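PDB 4MLO: TCP pilus virulence regulatory protein from Vibrio cholerae, which activates transcription as an AraC-family regulator of virulence genes, probably those of the TCP pilus among them, and binds the fatty acid palmitoleic acid. Local coordinates for residues 179-182 and 183-186; 223-226 and 227-231; 248-251 and 252-256; 259-262 and 263-267. All coordinates share one frame; numbering follows the deposited sequence.

Interaction 1 (179-182 and 183-186); sequences KSDI and TRNW
D181 meets W186 and R184 through a single backbone oxygen. The indole NE1 of W186 donates to O of D181 over 2.9 Å, a strongly bent bond with an N-H...O angle of 131°, and the oxygen stands tilted from the ring plane. The amide N of R184 reaches the same O of D181 at 3.1 Å from the opposite face of the carbonyl plane, so two donors grip the oxygen between them. CZ2 of the indole also lies 4.0 Å from CB of D181, adding a nonpolar touch beside the polar one. The R184 bond closes a type I beta turn over D181 to R184, which leads the chain out of helix 170-180 and into the loop before helix 188-195. The carboxylate of D181 is bridged by water to the backbone N of T183 and the side chain of R184. One water gives a hydrogen to OD1 and accepts from N of T183; a second, 2.7 Å from OD2 of D181, accepts from NH1 of R184. The opposite charges are linked through water rather than directly, OD2 of D181 standing 5.1 Å from NH1 of R184. R184 runs fully extended (chi1 -180°), which carries its CD over one face of the indole and its guanidinium face to CZ3 of W186, near the rim. Farther out, NH1 of R184 forms a salt bridge with E194. The large indole suits a buried place against L177 and V178 of helix 170-180 and F213 of helix 213-230, while the branched I182 packs on I220 and Y224 and its carbonyl accepts from R221.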
loop_
_atom_site.group_PDB
_atom_site.type_symbol
_atom_site.label_atom_id
_atom_site.label_comp_id
_atom_site.label_asym_id
_atom_site.label_seq_id
_atom_site.Cartn_x
_atom_site.Cartn_y
_atom_site.Cartn_z
ATOM N N LYS A 179 -7.625 -1.978 13.254
ATOM C CA LYS A 179 -7.405 -3.297 12.678
ATOM C C LYS A 179 -7.465 -4.400 13.709
ATOM O O LYS A 179 -7.588 -5.565 13.325
ATOM C CB LYS A 179 -6.058 -3.350 11.975
ATOM C CG LYS A 179 -5.992 -2.522 10.721
ATOM C CD LYS A 179 -4.841 -2.934 9.864
ATOM C CE LYS A 179 -3.543 -2.331 10.286
ATOM N NZ LYS A 179 -2.541 -2.422 9.171
ATOM N N SER A 180 -7.353 -4.070 15.003
ATOM C CA SER A 180 -7.480 -5.068 16.051
ATOM C C SER A 180 -8.923 -5.499 16.298
ATOM O O SER A 180 -9.148 -6.538 16.942
ATOM C CB SER A 180 -6.868 -4.522 17.342
ATOM O OG SER A 180 -7.720 -3.607 18.039
ATOM N N ASP A 181 -9.901 -4.718 15.837
ATOM C CA ASP A 181 -11.312 -5.022 15.998
ATOM C C ASP A 181 -12.061 -4.302 14.886
ATOM O O ASP A 181 -12.708 -3.289 15.123
ATOM C CB ASP A 181 -11.787 -4.604 17.385
ATOM C CG ASP A 181 -13.108 -5.171 17.757
ATOM O OD1 ASP A 181 -13.832 -5.748 16.913
ATOM O OD2 ASP A 181 -13.496 -4.984 18.939
ATOM N N ILE A 182 -11.926 -4.835 13.669
ATOM C CA ILE A 182 -12.320 -4.101 12.471
ATOM C C ILE A 182 -13.818 -3.819 12.424
ATOM O O ILE A 182 -14.238 -2.835 11.786
ATOM C CB ILE A 182 -11.844 -4.902 11.246
ATOM C CG1 ILE A 182 -11.981 -4.102 9.954
ATOM C CG2 ILE A 182 -12.633 -6.189 11.099
ATOM C CD1 ILE A 182 -11.074 -2.889 9.912
ATOM N N THR A 183 -14.661 -4.661 13.080
ATOM C CA THR A 183 -16.109 -4.508 13.045
ATOM C C THR A 183 -16.632 -3.638 14.173
ATOM O O THR A 183 -17.818 -3.328 14.179
ATOM C CB THR A 183 -16.856 -5.876 13.071
ATOM O OG1 THR A 183 -16.766 -6.508 14.363
ATOM C CG2 THR A 183 -16.335 -6.818 12.045
ATOM N N ARG A 184 -15.774 -3.237 15.097
ATOM C CA ARG A 184 -16.237 -2.385 16.175
ATOM C C ARG A 184 -16.815 -1.095 15.612
ATOM O O ARG A 184 -16.326 -0.568 14.589
ATOM C CB ARG A 184 -15.080 -2.105 17.133
ATOM C CG ARG A 184 -15.445 -1.225 18.319
ATOM C CD ARG A 184 -14.313 -1.256 19.334
ATOM N NE ARG A 184 -14.501 -0.196 20.315
ATOM C CZ ARG A 184 -13.677 0.046 21.332
ATOM N NH1 ARG A 184 -12.606 -0.709 21.531
ATOM N NH2 ARG A 184 -13.943 1.064 22.146
ATOM N N ASN A 185 -17.820 -0.555 16.329
ATOM C CA ASN A 185 -18.510 0.668 15.904
ATOM C C ASN A 185 -17.684 1.879 16.354
ATOM O O ASN A 185 -18.073 2.667 17.229
ATOM C CB ASN A 185 -19.953 0.736 16.400
ATOM C CG ASN A 185 -20.807 -0.449 15.933
ATOM O OD1 ASN A 185 -21.507 -1.074 16.726
ATOM N ND2 ASN A 185 -20.761 -0.753 14.620
ATOM N N TRP A 186 -16.510 1.998 15.747
ATOM C CA TRP A 186 -15.520 2.999 16.139
ATOM C C TRP A 186 -16.063 4.414 15.984
ATOM O O TRP A 186 -16.684 4.766 14.979
ATOM C CB TRP A 186 -14.253 2.889 15.291
ATOM C CG TRP A 186 -13.488 1.636 15.459
ATOM C CD1 TRP A 186 -13.419 0.614 14.573
ATOM C CD2 TRP A 186 -12.670 1.279 16.562
ATOM N NE1 TRP A 186 -12.578 -0.379 15.054
ATOM C CE2 TRP A 186 -12.108 0.004 16.274
ATOM C CE3 TRP A 186 -12.364 1.888 17.785
ATOM C CZ2 TRP A 186 -11.262 -0.651 17.144
ATOM C CZ3 TRP A 186 -11.510 1.238 18.633
ATOM C CH2 TRP A 186 -10.974 -0.027 18.310
HETATM O O HOH W 1 -13.957 -7.098 14.634
HETATM O O HOH W 2 -11.979 -3.465 20.655
#

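Interaction 2 (223-226 and 227-231); sequences SYSI and SLMKT. With PAM (palmitoleic acid), chain E.
Y224 and L228 sit one helical turn apart, their side chains crossing at a slant: CD1 of L228 comes within 3.9 Å of CE1 of Y224, reaching the ring at an angle between face and edge. CG of Y224 is anti to the backbone N (chi1 -171°), a setting that brings the ring alongside L228, whose branched end makes a compact partner for it. I226 and K230, by contrast, run alongside each other in the same direction. CG2 of I226 supports the aliphatic chain of K230 at CE, 4.0 Å off. On another side of the helix M229 bends at chi3, -91°, which folds CE back to 3.4 Å from the carbonyl O of S225 and 3.9 Å from its OG; the unbranched, flexible thioether adapts easily to such a bend. S225 itself is small enough for this close cover, and its hydroxyl is bonded to O of I222. A water joins O of S223 to OG of S227, hydrogen-bonded to both. Regular i to i+4 bonds hold the backbone, and near the C-terminal end OG1 of T231 donates to O of L228 over 2.8 Å. The extended K230 sends NZ to O1 of palmitoleic acid at 2.7 Å; N10 also accepts from that amine, which probably carries the positive charge suited to a carboxylate. K230, on the last turn of helix 213-230, joins Y12 and K31 in binding the fatty acid, in the pocket lined by both the cupin-like domain and the AraC-type helical part.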
loop_
_atom_site.group_PDB
_atom_site.type_symbol
_atom_site.label_atom_id
_atom_site.label_comp_id
_atom_site.label_asym_id
_atom_site.label_seq_id
_atom_site.Cartn_x
_atom_site.Cartn_y
_atom_site.Cartn_z
ATOM N N SER A 223 -9.537 -2.160 2.672
ATOM C CA SER A 223 -8.294 -2.886 2.511
ATOM C C SER A 223 -8.352 -4.230 3.233
ATOM O O SER A 223 -7.773 -5.204 2.752
ATOM C CB SER A 223 -7.145 -1.995 2.951
ATOM O OG SER A 223 -7.036 -0.916 2.022
ATOM N N TYR A 224 -9.114 -4.329 4.328
ATOM C CA TYR A 224 -9.369 -5.624 4.946
ATOM C C TYR A 224 -10.122 -6.555 3.996
ATOM O O TYR A 224 -9.759 -7.734 3.843
ATOM C CB TYR A 224 -10.119 -5.386 6.266
ATOM C CG TYR A 224 -10.294 -6.576 7.170
ATOM C CD1 TYR A 224 -11.351 -7.422 7.025
ATOM C CD2 TYR A 224 -9.449 -6.763 8.263
ATOM C CE1 TYR A 224 -11.543 -8.510 7.884
ATOM C CE2 TYR A 224 -9.636 -7.860 9.121
ATOM C CZ TYR A 224 -10.684 -8.732 8.890
ATOM O OH TYR A 224 -10.925 -9.828 9.722
ATOM N N SER A 225 -11.145 -6.038 3.304
ATOM C CA SER A 225 -11.895 -6.876 2.364
ATOM C C SER A 225 -10.999 -7.368 1.221
ATOM O O SER A 225 -11.181 -8.489 0.722
ATOM C CB SER A 225 -13.108 -6.110 1.815
ATOM O OG SER A 225 -12.808 -5.143 0.810
ATOM N N ILE A 226 -10.097 -6.512 0.757
ATOM C CA ILE A 226 -9.164 -6.887 -0.300
ATOM C C ILE A 226 -8.276 -8.014 0.194
ATOM O O ILE A 226 -8.097 -9.027 -0.475
ATOM C CB ILE A 226 -8.369 -5.652 -0.762
ATOM C CG1 ILE A 226 -9.280 -4.770 -1.600
ATOM C CG2 ILE A 226 -7.186 -6.046 -1.598
ATOM C CD1 ILE A 226 -8.739 -3.382 -1.793
ATOM N N SER A 227 -7.760 -7.879 1.426
ATOM C CA SER A 227 -6.981 -8.958 2.025
ATOM C C SER A 227 -7.762 -10.258 2.085
ATOM O O SER A 227 -7.202 -11.321 1.796
ATOM C CB SER A 227 -6.525 -8.557 3.424
ATOM O OG SER A 227 -5.572 -7.523 3.353
ATOM N N LEU A 228 -9.052 -10.211 2.455
ATOM C CA LEU A 228 -9.852 -11.435 2.491
ATOM C C LEU A 228 -10.002 -12.035 1.108
ATOM O O LEU A 228 -9.916 -13.264 0.936
ATOM C CB LEU A 228 -11.233 -11.170 3.063
ATOM C CG LEU A 228 -11.386 -10.805 4.512
ATOM C CD1 LEU A 228 -12.800 -10.391 4.699
ATOM C CD2 LEU A 228 -11.075 -12.020 5.377
ATOM N N MET A 229 -10.248 -11.200 0.106
ATOM C CA MET A 229 -10.368 -11.740 -1.238
ATOM C C MET A 229 -9.059 -12.347 -1.716
ATOM O O MET A 229 -9.065 -13.340 -2.455
ATOM C CB MET A 229 -10.859 -10.645 -2.189
ATOM C CG MET A 229 -12.307 -10.294 -1.861
ATOM S SD MET A 229 -13.064 -9.111 -3.003
ATOM C CE MET A 229 -12.700 -7.555 -2.204
ATOM N N LYS A 230 -7.930 -11.770 -1.324
ATOM C CA LYS A 230 -6.651 -12.345 -1.725
ATOM C C LYS A 230 -6.393 -13.696 -1.085
ATOM O O LYS A 230 -5.559 -14.451 -1.604
ATOM C CB LYS A 230 -5.512 -11.379 -1.391
ATOM C CG LYS A 230 -5.417 -10.182 -2.311
ATOM C CD LYS A 230 -4.254 -9.290 -1.890
ATOM C CE LYS A 230 -4.085 -8.174 -2.857
ATOM N NZ LYS A 230 -2.770 -7.507 -2.622
ATOM N N THR A 231 -7.065 -14.032 0.012
ATOM C CA THR A 231 -6.919 -15.362 0.593
ATOM C C THR A 231 -7.866 -16.384 -0.027
ATOM O O THR A 231 -7.856 -17.542 0.396
ATOM C CB THR A 231 -7.150 -15.351 2.110
ATOM O OG1 THR A 231 -8.538 -15.146 2.397
ATOM C CG2 THR A 231 -6.299 -14.293 2.817
HETATM C C1 PAM E . -3.629 -4.674 -3.861
HETATM O O1 PAM E . -3.109 -5.623 -4.509
HETATM O O2 PAM E . -3.345 -4.472 -2.658
HETATM C C2 PAM E . -4.632 -3.766 -4.517
HETATM C C3 PAM E . -4.186 -2.295 -4.483
HETATM C C4 PAM E . -2.860 -2.144 -5.224
HETATM C C5 PAM E . -2.388 -0.695 -5.296
HETATM C C6 PAM E . -0.989 -0.602 -5.902
HETATM C C7 PAM E . -0.927 -1.103 -7.344
HETATM C C8 PAM E . -1.677 -0.170 -8.280
HETATM C C9 PAM E . -1.697 -0.682 -9.717
HETATM C C10 PAM E . -2.472 -1.687 -10.138
HETATM C C11 PAM E . -3.390 -2.460 -9.205
HETATM C C12 PAM E . -4.653 -2.976 -9.895
HETATM C C13 PAM E . -5.643 -3.402 -8.807
HETATM C C14 PAM E . -7.087 -3.508 -9.254
HETATM C C15 PAM E . -7.614 -2.198 -9.825
HETATM C C16 PAM E . -9.113 -2.091 -9.703
HETATM O O HOH W 3 -5.169 -5.299 1.578
#

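Interaction 3 (248-251 and 252-256); sequences VSYF and STVFK
F251 packs against F255 one turn farther along the helix, the two side chains extending from it as neighbours with a shared heading. At the root of F251, CB stands 3.0 Å from the amide N of S252. CG is anti to the backbone N (chi1 167°), beside the carbonyl carbon, which keeps the near edge of the ring close to that next amide while its far carbons reach F255: CE1 lies 3.9 Å from CD2 of F255, and CZ is almost as near to that atom. The ring planes are 61° apart and the centroids 5.7 Å, so the rings meet obliquely. Flat, wholly nonpolar groups suit this buried flank. Y250 follows a similar route on another flank, where its CE2 meets CG2 of V254 at 3.5 Å, while its hydroxyl bonds N218. The polar side is made of hydroxyls turned back on the helix: OG of S252 donates to O of V248 at 2.9 Å, from above the carbonyl plane, and OG1 of T253 donates to O of S249 at 2.8 Å. Each carbonyl also accepts the regular i to i+4 amide, so two bonds grip it, and on S249 they arrive from opposite faces. Short hydroxyl side chains can satisfy themselves in this way on the more exposed part of a helix. Within the AraC-type helix-turn-helix region, helix 248-259 lays F251 on I239 and A240 of helix 236-242, V254 and F255 on I222 and M229 of helix 213-230, and both phenylalanines on P263 of helix 263-271.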
loop_
_atom_site.group_PDB
_atom_site.type_symbol
_atom_site.label_atom_id
_atom_site.label_comp_id
_atom_site.label_asym_id
_atom_site.label_seq_id
_atom_site.Cartn_x
_atom_site.Cartn_y
_atom_site.Cartn_z
ATOM N N VAL A 248 -24.267 -5.288 2.604
ATOM C CA VAL A 248 -23.626 -5.508 1.306
ATOM C C VAL A 248 -23.690 -4.264 0.441
ATOM O O VAL A 248 -22.722 -3.923 -0.257
ATOM C CB VAL A 248 -24.271 -6.704 0.592
ATOM C CG1 VAL A 248 -23.770 -6.788 -0.857
ATOM C CG2 VAL A 248 -23.937 -7.950 1.355
ATOM N N SER A 249 -24.805 -3.555 0.480
ATOM C CA SER A 249 -24.939 -2.367 -0.352
ATOM C C SER A 249 -23.948 -1.294 0.070
ATOM O O SER A 249 -23.353 -0.619 -0.768
ATOM C CB SER A 249 -26.375 -1.844 -0.290
ATOM O OG SER A 249 -27.258 -2.754 -0.919
ATOM N N TYR A 250 -23.740 -1.136 1.370
ATOM C CA TYR A 250 -22.782 -0.150 1.856
ATOM C C TYR A 250 -21.372 -0.516 1.419
ATOM O O TYR A 250 -20.636 0.315 0.878
ATOM C CB TYR A 250 -22.891 -0.080 3.380
ATOM C CG TYR A 250 -22.248 1.123 4.015
ATOM C CD1 TYR A 250 -23.017 2.080 4.664
ATOM C CD2 TYR A 250 -20.885 1.290 4.017
ATOM C CE1 TYR A 250 -22.422 3.189 5.254
ATOM C CE2 TYR A 250 -20.287 2.418 4.594
ATOM C CZ TYR A 250 -21.055 3.341 5.199
ATOM O OH TYR A 250 -20.445 4.432 5.755
ATOM N N PHE A 251 -20.988 -1.772 1.649
ATOM C CA PHE A 251 -19.716 -2.293 1.178
ATOM C C PHE A 251 -19.512 -2.028 -0.304
ATOM O O PHE A 251 -18.485 -1.480 -0.702
ATOM C CB PHE A 251 -19.650 -3.790 1.443
ATOM C CG PHE A 251 -18.515 -4.491 0.733
ATOM C CD1 PHE A 251 -17.205 -4.137 0.963
ATOM C CD2 PHE A 251 -18.769 -5.542 -0.169
ATOM C CE1 PHE A 251 -16.159 -4.818 0.338
ATOM C CE2 PHE A 251 -17.743 -6.181 -0.754
ATOM C CZ PHE A 251 -16.444 -5.827 -0.512
ATOM N N SER A 252 -20.482 -2.421 -1.125
ATOM C CA SER A 252 -20.328 -2.261 -2.573
ATOM C C SER A 252 -20.129 -0.809 -2.953
ATOM O O SER A 252 -19.301 -0.491 -3.819
ATOM C CB SER A 252 -21.559 -2.811 -3.308
ATOM O OG SER A 252 -21.759 -4.170 -2.995
ATOM N N THR A 253 -20.886 0.090 -2.326
ATOM C CA THR A 253 -20.804 1.513 -2.647
ATOM C C THR A 253 -19.422 2.095 -2.311
ATOM O O THR A 253 -18.786 2.794 -3.122
ATOM C CB THR A 253 -21.906 2.264 -1.895
ATOM O OG1 THR A 253 -23.206 1.782 -2.279
ATOM C CG2 THR A 253 -21.847 3.710 -2.261
ATOM N N VAL A 254 -18.929 1.808 -1.105
ATOM C CA VAL A 254 -17.596 2.261 -0.730
ATOM C C VAL A 254 -16.503 1.610 -1.596
ATOM O O VAL A 254 -15.526 2.268 -1.952
ATOM C CB VAL A 254 -17.361 1.996 0.774
ATOM C CG1 VAL A 254 -15.960 2.436 1.166
ATOM C CG2 VAL A 254 -18.420 2.732 1.597
ATOM N N PHE A 255 -16.638 0.310 -1.933
ATOM C CA PHE A 255 -15.635 -0.379 -2.739
ATOM C C PHE A 255 -15.555 0.262 -4.123
ATOM O O PHE A 255 -14.459 0.552 -4.621
ATOM C CB PHE A 255 -15.973 -1.863 -2.813
ATOM C CG PHE A 255 -14.860 -2.721 -3.353
ATOM C CD1 PHE A 255 -14.649 -2.820 -4.714
ATOM C CD2 PHE A 255 -13.988 -3.370 -2.521
ATOM C CE1 PHE A 255 -13.631 -3.583 -5.215
ATOM C CE2 PHE A 255 -12.943 -4.139 -3.026
ATOM C CZ PHE A 255 -12.767 -4.228 -4.390
ATOM N N LYS A 256 -16.722 0.522 -4.717
ATOM C CA LYS A 256 -16.791 1.178 -6.023
ATOM C C LYS A 256 -16.150 2.562 -6.001
ATOM O O LYS A 256 -15.451 2.936 -6.940
ATOM C CB LYS A 256 -18.258 1.270 -6.468
ATOM C CG LYS A 256 -18.827 -0.027 -6.934
ATOM C CD LYS A 256 -20.360 0.049 -7.025
ATOM C CE LYS A 256 -20.934 -1.265 -7.484
ATOM N NZ LYS A 256 -22.403 -1.151 -7.733
#

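Interaction 4 (259-262 and 263-267); sequences MNVA and PSEYL
V261 turns its CG2 toward Y266, 4.3 Å from CB of the tyrosine, and M259 closes the same inner side with CE 4.2 Å from CD2 of the ring. M259 owes this approach to a chain folded at every torsion (chi1 -56°, chi2 -72°), and its pliable thioether suits a buried place where it also touches F22 and L25 of strand 19-26. Both M259 and Y266 pack on I226 of helix 213-230, and the hydroxyl of Y266 bonds that of Y12. V261 and Y266 both touch palmitoleic acid, so the inner side borders the ligand pocket. Between the two sides, A262 is the N-cap of helix 263-271: its carbonyl O takes the amide of Y266 at 3.1 Å, nearly in line with the C=O bond, and more weakly that of E265. P263 fits the first helical turn because its missing N-H is not needed there. The outer side, with E265 and S264, is exposed to solvent and has few nonbonded touches. E265, bent at chi2, crosses V261 at about a right angle and brings OE1 to 3.9 Å from CB of V261, a carboxylate resting by a nonpolar branch. S264 sets OG 3.9 Å from CB of A262.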
loop_
_atom_site.group_PDB
_atom_site.type_symbol
_atom_site.label_atom_id
_atom_site.label_comp_id
_atom_site.label_asym_id
_atom_site.label_seq_id
_atom_site.Cartn_x
_atom_site.Cartn_y
_atom_site.Cartn_z
ATOM N N MET A 259 -12.089 1.810 -5.470
ATOM C CA MET A 259 -11.396 1.045 -6.488
ATOM C C MET A 259 -11.887 1.324 -7.908
ATOM O O MET A 259 -11.264 0.850 -8.864
ATOM C CB MET A 259 -11.551 -0.435 -6.184
ATOM C CG MET A 259 -11.062 -0.838 -4.793
ATOM S SD MET A 259 -9.262 -0.794 -4.671
ATOM C CE MET A 259 -8.744 -2.216 -5.543
ATOM N N ASN A 260 -12.985 2.066 -8.054
ATOM C CA ASN A 260 -13.627 2.366 -9.340
ATOM C C ASN A 260 -14.080 1.115 -10.099
ATOM O O ASN A 260 -14.252 1.161 -11.329
ATOM C CB ASN A 260 -12.692 3.197 -10.203
ATOM C CG ASN A 260 -13.417 4.073 -11.181
ATOM O OD1 ASN A 260 -14.353 4.841 -10.834
ATOM N ND2 ASN A 260 -12.961 4.007 -12.432
ATOM N N VAL A 261 -14.277 -0.008 -9.404
ATOM C CA VAL A 261 -14.837 -1.237 -9.955
ATOM C C VAL A 261 -15.686 -1.877 -8.871
ATOM O O VAL A 261 -15.562 -1.551 -7.694
ATOM C CB VAL A 261 -13.768 -2.245 -10.465
ATOM C CG1 VAL A 261 -12.883 -1.591 -11.495
ATOM C CG2 VAL A 261 -12.916 -2.779 -9.316
ATOM N N ALA A 262 -16.594 -2.747 -9.283
ATOM C CA ALA A 262 -17.410 -3.488 -8.352
ATOM C C ALA A 262 -16.567 -4.566 -7.667
ATOM O O ALA A 262 -15.577 -5.035 -8.222
ATOM C CB ALA A 262 -18.595 -4.133 -9.070
ATOM N N PRO A 263 -16.947 -4.979 -6.447
ATOM C CA PRO A 263 -16.234 -6.091 -5.798
ATOM C C PRO A 263 -16.132 -7.321 -6.680
ATOM O O PRO A 263 -15.081 -7.970 -6.689
ATOM C CB PRO A 263 -17.069 -6.336 -4.525
ATOM C CG PRO A 263 -17.659 -4.989 -4.218
ATOM C CD PRO A 263 -17.944 -4.346 -5.565
ATOM N N SER A 264 -17.211 -7.670 -7.385
ATOM C CA SER A 264 -17.185 -8.851 -8.241
ATOM C C SER A 264 -16.119 -8.710 -9.315
ATOM O O SER A 264 -15.474 -9.699 -9.702
ATOM C CB SER A 264 -18.578 -9.067 -8.846
ATOM O OG SER A 264 -18.893 -7.979 -9.706
ATOM N N GLU A 265 -15.910 -7.479 -9.816
ATOM C CA GLU A 265 -14.929 -7.282 -10.871
ATOM C C GLU A 265 -13.507 -7.421 -10.339
ATOM O O GLU A 265 -12.656 -8.005 -11.006
ATOM C CB GLU A 265 -15.119 -5.917 -11.551
ATOM C CG GLU A 265 -13.994 -5.632 -12.528
ATOM C CD GLU A 265 -14.412 -4.825 -13.736
ATOM O OE1 GLU A 265 -15.291 -3.938 -13.602
ATOM O OE2 GLU A 265 -13.842 -5.083 -14.823
ATOM N N TYR A 266 -13.240 -6.929 -9.118
ATOM C CA TYR A 266 -11.922 -7.124 -8.531
ATOM C C TYR A 266 -11.649 -8.610 -8.308
ATOM O O TYR A 266 -10.549 -9.113 -8.592
ATOM C CB TYR A 266 -11.801 -6.315 -7.230
ATOM C CG TYR A 266 -10.486 -6.555 -6.544
ATOM C CD1 TYR A 266 -10.399 -7.293 -5.360
ATOM C CD2 TYR A 266 -9.308 -6.097 -7.121
ATOM C CE1 TYR A 266 -9.164 -7.526 -4.775
ATOM C CE2 TYR A 266 -8.081 -6.321 -6.536
ATOM C CZ TYR A 266 -8.014 -7.054 -5.374
ATOM O OH TYR A 266 -6.791 -7.300 -4.809
ATOM N N LEU A 267 -12.649 -9.349 -7.816
ATOM C CA LEU A 267 -12.496 -10.790 -7.677
ATOM C C LEU A 267 -12.063 -11.426 -8.992
ATOM O O LEU A 267 -11.157 -12.266 -9.023
ATOM C CB LEU A 267 -13.811 -11.384 -7.181
ATOM C CG LEU A 267 -13.821 -12.610 -6.281
ATOM C CD1 LEU A 267 -12.723 -12.601 -5.233
ATOM C CD2 LEU A 267 -15.184 -12.660 -5.614
#

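All four contacts are local and follow in series along the chain; none encloses or crosses another. Interaction 1 turns the chain between helices 170-180 and 188-195. Interaction 2, in the last turns of helix 213-230, touches interaction 1. Next comes interaction 3, within helix 248-259, whose F251 and F255 meet S225 and M229 of interaction 2. Interaction 4 rounds the corner into helix 263-271 and packs on interactions 2 and 3. Interactions 2, 3 and 4 thus touch pairwise in one helical core beside the fatty acid, while interaction 1 reaches that core through helix 213-230.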